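Local coordinates for protein elongin-C (Saccharomyces cerevisiae, PDB 5ZB2) that serves as the adaptor subunit of a cullin-3 E3 ubiquitin ligase that polyubiquitylates RNA polymerase II, and takes part in global genomic repair, at residues F19-S24 against A45-L50; D26-E31 against F53-L58. One frame throughout, in Å; residues are numbered along the deposited sequence.

Contact 1: F19-S24 against A45-L50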
loop_
_atom_site.group_PDB
_atom_site.type_symbol
_atom_site.label_atom_id
_atom_site.label_comp_id
_atom_site.label_asym_id
_atom_site.label_seq_id
_atom_site.Cartn_x
_atom_site.Cartn_y
_atom_site.Cartn_z
ATOM N N PHE B 19 -2.053 51.973 -20.360
ATOM C CA PHE B 19 -2.615 50.630 -20.308
ATOM C C PHE B 19 -1.784 49.695 -21.179
ATOM O O PHE B 19 -0.847 50.113 -21.867
ATOM C CB PHE B 19 -4.083 50.619 -20.766
ATOM C CG PHE B 19 -5.053 51.194 -19.764
ATOM C CD1 PHE B 19 -4.793 51.152 -18.402
ATOM C CD2 PHE B 19 -6.240 51.769 -20.193
ATOM C CE1 PHE B 19 -5.692 51.678 -17.492
ATOM C CE2 PHE B 19 -7.141 52.296 -19.287
ATOM C CZ PHE B 19 -6.867 52.250 -17.936
ATOM N N VAL B 20 -2.142 48.414 -21.139
ATOM C CA VAL B 20 -1.497 47.378 -21.939
ATOM C C VAL B 20 -2.582 46.443 -22.455
ATOM O O VAL B 20 -3.401 45.946 -21.675
ATOM C CB VAL B 20 -0.446 46.595 -21.127
ATOM C CG1 VAL B 20 0.167 45.481 -21.968
ATOM C CG2 VAL B 20 0.635 47.536 -20.613
ATOM N N THR B 21 -2.586 46.203 -23.762
ATOM C CA THR B 21 -3.601 45.358 -24.372
ATOM C C THR B 21 -3.226 43.885 -24.250
ATOM O O THR B 21 -2.050 43.526 -24.142
ATOM C CB THR B 21 -3.798 45.720 -25.846
ATOM O OG1 THR B 21 -4.782 44.853 -26.424
ATOM C CG2 THR B 21 -2.494 45.590 -26.626
ATOM N N LEU B 22 -4.247 43.031 -24.273
ATOM C CA LEU B 22 -4.059 41.594 -24.129
ATOM C C LEU B 22 -5.124 40.875 -24.944
ATOM O O LEU B 22 -6.315 41.173 -24.811
ATOM C CB LEU B 22 -4.138 41.173 -22.657
ATOM C CG LEU B 22 -3.697 39.744 -22.339
ATOM C CD1 LEU B 22 -2.198 39.599 -22.539
ATOM C CD2 LEU B 22 -4.095 39.361 -20.924
ATOM N N VAL B 23 -4.694 39.930 -25.776
ATOM C CA VAL B 23 -5.584 39.220 -26.686
ATOM C C VAL B 23 -5.727 37.777 -26.224
ATOM O O VAL B 23 -4.783 37.168 -25.707
ATOM C CB VAL B 23 -5.064 39.281 -28.138
ATOM C CG1 VAL B 23 -6.022 38.573 -29.089
ATOM C CG2 VAL B 23 -4.864 40.725 -28.564
ATOM N N SER B 24 -6.923 37.230 -26.422
ATOM C CA SER B 24 -7.235 35.854 -26.069
ATOM C C SER B 24 -7.190 34.973 -27.315
ATOM O O SER B 24 -6.938 35.436 -28.430
ATOM C CB SER B 24 -8.611 35.773 -25.406
ATOM O OG SER B 24 -8.939 34.434 -25.083
ATOM N N ALA B 45 4.889 44.407 -22.260
ATOM C CA ALA B 45 4.115 44.804 -23.427
ATOM C C ALA B 45 3.387 46.121 -23.152
ATOM O O ALA B 45 3.325 46.542 -21.998
ATOM C CB ALA B 45 3.135 43.696 -23.777
ATOM N N GLY B 46 2.836 46.787 -24.172
ATOM C CA GLY B 46 2.861 46.359 -25.563
ATOM C C GLY B 46 1.575 45.676 -25.985
ATOM O O GLY B 46 0.481 46.147 -25.679
ATOM N N ARG B 47 1.718 44.557 -26.694
ATOM C CA ARG B 47 0.597 43.714 -27.078
ATOM C C ARG B 47 1.045 42.262 -27.022
ATOM O O ARG B 47 2.127 41.923 -27.507
ATOM C CB ARG B 47 0.094 44.062 -28.485
ATOM C CG ARG B 47 -1.099 43.244 -28.958
ATOM C CD ARG B 47 -1.468 43.622 -30.381
ATOM N NE ARG B 47 -2.711 42.999 -30.833
ATOM C CZ ARG B 47 -2.794 41.795 -31.393
ATOM N NH1 ARG B 47 -1.708 41.055 -31.573
ATOM N NH2 ARG B 47 -3.974 41.327 -31.774
ATOM N N ILE B 48 0.210 41.409 -26.432
ATOM C CA ILE B 48 0.518 39.993 -26.270
ATOM C C ILE B 48 -0.651 39.174 -26.796
ATOM O O ILE B 48 -1.816 39.519 -26.574
ATOM C CB ILE B 48 0.810 39.636 -24.796
ATOM C CG1 ILE B 48 1.983 40.465 -24.259
ATOM C CG2 ILE B 48 1.092 38.142 -24.649
ATOM C CD1 ILE B 48 3.307 40.216 -24.960
ATOM N N GLU B 49 -0.333 38.083 -27.489
ATOM C CA GLU B 49 -1.324 37.156 -28.024
ATOM C C GLU B 49 -1.244 35.870 -27.211
ATOM O O GLU B 49 -0.232 35.163 -27.257
ATOM C CB GLU B 49 -1.077 36.885 -29.506
ATOM C CG GLU B 49 -1.108 38.129 -30.377
ATOM C CD GLU B 49 -0.793 37.829 -31.829
ATOM O OE1 GLU B 49 -0.462 36.665 -32.139
ATOM O OE2 GLU B 49 -0.877 38.758 -32.659
ATOM N N LEU B 50 -2.307 35.570 -26.471
ATOM C CA LEU B 50 -2.349 34.405 -25.595
ATOM C C LEU B 50 -3.284 33.356 -26.188
ATOM O O LEU B 50 -4.394 33.125 -25.704
ATOM C CB LEU B 50 -2.791 34.812 -24.187
ATOM C CG LEU B 50 -1.910 35.823 -23.453
ATOM C CD1 LEU B 50 -2.416 36.007 -22.033
ATOM C CD2 LEU B 50 -0.450 35.394 -23.447
#

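Contact 2: D26-E31 against F53-L58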
loop_
_atom_site.group_PDB
_atom_site.type_symbol
_atom_site.label_atom_id
_atom_site.label_comp_id
_atom_site.label_asym_id
_atom_site.label_seq_id
_atom_site.Cartn_x
_atom_site.Cartn_y
_atom_site.Cartn_z
ATOM N N ASP B 26 -9.859 33.585 -28.592
ATOM C CA ASP B 26 -10.875 34.325 -29.317
ATOM C C ASP B 26 -10.406 35.762 -29.530
ATOM O O ASP B 26 -9.524 36.267 -28.829
ATOM C CB ASP B 26 -12.202 34.308 -28.557
ATOM C CG ASP B 26 -12.812 32.922 -28.481
ATOM O OD1 ASP B 26 -12.623 32.136 -29.434
ATOM O OD2 ASP B 26 -13.481 32.619 -27.470
ATOM N N ASP B 27 -11.012 36.426 -30.514
ATOM C CA ASP B 27 -10.602 37.782 -30.856
ATOM C C ASP B 27 -10.875 38.788 -29.742
ATOM O O ASP B 27 -10.467 39.947 -29.872
ATOM C CB ASP B 27 -11.304 38.225 -32.140
ATOM C CG ASP B 27 -10.870 37.417 -33.348
ATOM O OD1 ASP B 27 -9.707 36.960 -33.372
ATOM O OD2 ASP B 27 -11.691 37.237 -34.271
ATOM N N LYS B 28 -11.541 38.381 -28.662
ATOM C CA LYS B 28 -11.805 39.294 -27.559
ATOM C C LYS B 28 -10.497 39.785 -26.948
ATOM O O LYS B 28 -9.565 39.007 -26.726
ATOM C CB LYS B 28 -12.657 38.604 -26.491
ATOM C CG LYS B 28 -13.944 37.991 -27.022
ATOM C CD LYS B 28 -14.826 37.478 -25.894
ATOM C CE LYS B 28 -15.981 36.644 -26.424
ATOM N NZ LYS B 28 -16.864 37.424 -27.333
ATOM N N GLU B 29 -10.436 41.084 -26.673
ATOM C CA GLU B 29 -9.250 41.724 -26.123
ATOM C C GLU B 29 -9.495 42.133 -24.675
ATOM O O GLU B 29 -10.631 42.170 -24.194
ATOM C CB GLU B 29 -8.856 42.946 -26.962
ATOM C CG GLU B 29 -8.514 42.623 -28.408
ATOM C CD GLU B 29 -8.081 43.847 -29.195
ATOM O OE1 GLU B 29 -8.097 44.959 -28.625
ATOM O OE2 GLU B 29 -7.724 43.698 -30.382
ATOM N N TYR B 30 -8.401 42.442 -23.981
ATOM C CA TYR B 30 -8.458 42.873 -22.591
ATOM C C TYR B 30 -7.331 43.861 -22.333
ATOM O O TYR B 30 -6.198 43.647 -22.777
ATOM C CB TYR B 30 -8.342 41.685 -21.627
ATOM C CG TYR B 30 -9.452 40.668 -21.764
ATOM C CD1 TYR B 30 -9.340 39.605 -22.649
ATOM C CD2 TYR B 30 -10.610 40.770 -21.006
ATOM C CE1 TYR B 30 -10.351 38.674 -22.777
ATOM C CE2 TYR B 30 -11.626 39.844 -21.129
ATOM C CZ TYR B 30 -11.492 38.798 -22.015
ATOM O OH TYR B 30 -12.499 37.872 -22.141
ATOM N N GLU B 31 -7.646 44.936 -21.618
ATOM C CA GLU B 31 -6.666 45.946 -21.245
ATOM C C GLU B 31 -6.321 45.805 -19.770
ATOM O O GLU B 31 -7.182 45.475 -18.948
ATOM C CB GLU B 31 -7.185 47.358 -21.524
ATOM C CG GLU B 31 -7.478 47.635 -22.990
ATOM C CD GLU B 31 -7.264 49.090 -23.365
ATOM O OE1 GLU B 31 -6.236 49.669 -22.953
ATOM O OE2 GLU B 31 -8.126 49.658 -24.067
ATOM N N PHE B 53 -5.822 29.775 -24.728
ATOM C CA PHE B 53 -6.561 30.141 -23.527
ATOM C C PHE B 53 -7.857 30.831 -23.921
ATOM O O PHE B 53 -7.854 31.737 -24.760
ATOM C CB PHE B 53 -5.729 31.053 -22.617
ATOM C CG PHE B 53 -4.607 30.347 -21.904
ATOM C CD1 PHE B 53 -4.755 29.045 -21.453
ATOM C CD2 PHE B 53 -3.402 30.993 -21.682
ATOM C CE1 PHE B 53 -3.726 28.401 -20.799
ATOM C CE2 PHE B 53 -2.366 30.351 -21.027
ATOM C CZ PHE B 53 -2.530 29.054 -20.585
ATOM N N ASP B 54 -8.958 30.404 -23.307
ATOM C CA ASP B 54 -10.276 30.920 -23.631
ATOM C C ASP B 54 -10.491 32.296 -23.002
ATOM O O ASP B 54 -9.688 32.785 -22.203
ATOM C CB ASP B 54 -11.358 29.949 -23.161
ATOM C CG ASP B 54 -11.224 28.577 -23.795
ATOM O OD1 ASP B 54 -10.741 28.496 -24.943
ATOM O OD2 ASP B 54 -11.601 27.581 -23.142
ATOM N N SER B 55 -11.612 32.917 -23.371
ATOM C CA SER B 55 -11.900 34.274 -22.920
ATOM C C SER B 55 -12.170 34.318 -21.422
ATOM O O SER B 55 -11.755 35.263 -20.739
ATOM C CB SER B 55 -13.092 34.830 -23.700
ATOM O OG SER B 55 -12.830 34.825 -25.093
ATOM N N HIS B 56 -12.864 33.310 -20.891
ATOM C CA HIS B 56 -13.186 33.302 -19.468
ATOM C C HIS B 56 -11.937 33.156 -18.608
ATOM O O HIS B 56 -11.920 33.616 -17.460
ATOM C CB HIS B 56 -14.177 32.178 -19.164
ATOM C CG HIS B 56 -13.667 30.811 -19.498
ATOM N ND1 HIS B 56 -13.113 29.971 -18.556
ATOM C CD2 HIS B 56 -13.628 30.136 -20.671
ATOM C CE1 HIS B 56 -12.756 28.838 -19.133
ATOM N NE2 HIS B 56 -13.056 28.914 -20.417
ATOM N N ILE B 57 -10.883 32.530 -19.138
ATOM C CA ILE B 57 -9.657 32.355 -18.365
ATOM C C ILE B 57 -8.921 33.683 -18.230
ATOM O O ILE B 57 -8.571 34.104 -17.121
ATOM C CB ILE B 57 -8.766 31.278 -19.012
ATOM C CG1 ILE B 57 -9.487 29.926 -19.044
ATOM C CG2 ILE B 57 -7.433 31.158 -18.280
ATOM C CD1 ILE B 57 -9.847 29.360 -17.673
ATOM N N LEU B 58 -8.673 34.361 -19.354
ATOM C CA LEU B 58 -7.940 35.622 -19.310
ATOM C C LEU B 58 -8.674 36.658 -18.470
ATOM O O LEU B 58 -8.051 37.397 -17.698
ATOM C CB LEU B 58 -7.711 36.152 -20.724
ATOM C CG LEU B 58 -6.549 35.515 -21.486
ATOM C CD1 LEU B 58 -6.888 34.100 -21.920
ATOM C CD2 LEU B 58 -6.166 36.366 -22.685
#

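Contact 1: F19-S24 against A45-L50
Val23 and the chain 48-50 are joined by two backbone hydrogen bonds, Val23 N to Ile48 O and Leu50 N to Val23 O, both 3.0 Å, so Val23 offers its N-H and its C=O to the same neighbouring strand, bonding to the residues before and after Glu49, as in parallel pairing. Apolar contacts line one face of the pair: Leu22 CD1 meets Leu50 CD1 at 3.6 Å and lies near Ile48 CB, and Leu58 of helix 55-71 covers Leu22 and Leu50 there. At the other end, the buried Val20 straddles the carbonyl of Ala45 with both methyls, CG2 standing 3.2 Å from Ala45 O, while CG1, anti to the backbone N (chi1 178°), also reaches Ala45 CB. Trimming Val20 to an alanine is likely to open a gap beside Ala45, where both methyls now pack. On the face bearing Thr21 and Val23, the extended Arg47 passes Thr21 CG2, and Val23 CG2 sits over one face of its guanidinium, 3.4 Å from NH2. A salt bridge in the guanidinium plane, Arg47 NH1 to Glu49 OE2 at 2.7 Å, helps fix the group's rotation. Strands 19-23 and 47-49, 12° from parallel, belong to the small mixed sheet of the SKP1-family BTB/POZ fold.

Contact 2: D26-E31 against F53-L58
In the BTB/POZ fold of this SKP1-family adaptor, the turn and strand that follow strand 19-23 meet the first turn of helix 55-71, and Ser55 is the residue on which most of the contact centres. Three side chains of 26-31 converge on it. From Asp26, carboxylate oxygen OD2 accepts a weak hydrogen bond from Ser55 OG at 3.3 Å; the hydroxyl is placed beside its own backbone N (chi1 -58°), on the side of the helix that looks to the turn. Lys28 lays its aliphatic chain alongside, with CD 3.4 Å from Ser55 OG, and bends only at its last torsion; this contact is made by methylenes and not by the ammonium group. Asp54, directly before the helix, makes no capping bond with its side chain; instead its OD2 accepts a weak hydrogen bond from the His56 side chain, at NE2. Asp54 OD1 lies 5.6 Å from Asp26 OD2, two like charges not in contact. One turn along, Leu58 packs inward, also touching Leu22 and Leu50. The Tyr30 side chain runs about at right angles to that of Leu58, bringing CE1 to 4.2 Å from Leu58 CB, while Tyr30 OH reaches past it to lie 3.5 Å from Ser55 CB.

Overall arrangement
The centres of contacts 1 and 2 lie about 10 Å apart, and their segments alternate along the chain: 19-24, 26-31, 45-50, 53-58. Strand 19-23 is the middle strand of the mixed sheet, with 47-49 parallel on one flank and 29-33 antiparallel on the other. Contact 1 thus joins the centre to one outer strand, whereas contact 2 ties the other outer strand and its preceding turn to helix 55-71. A probable hydrogen bond from Tyr30 N to Leu22 O, 2.6 Å, links them within the sheet, and Ser24 OG bonds to Phe53 O just ahead of the helix. Together they join both outer strands and the helix to the central strand within the BTB/POZ fold of this ligase adaptor.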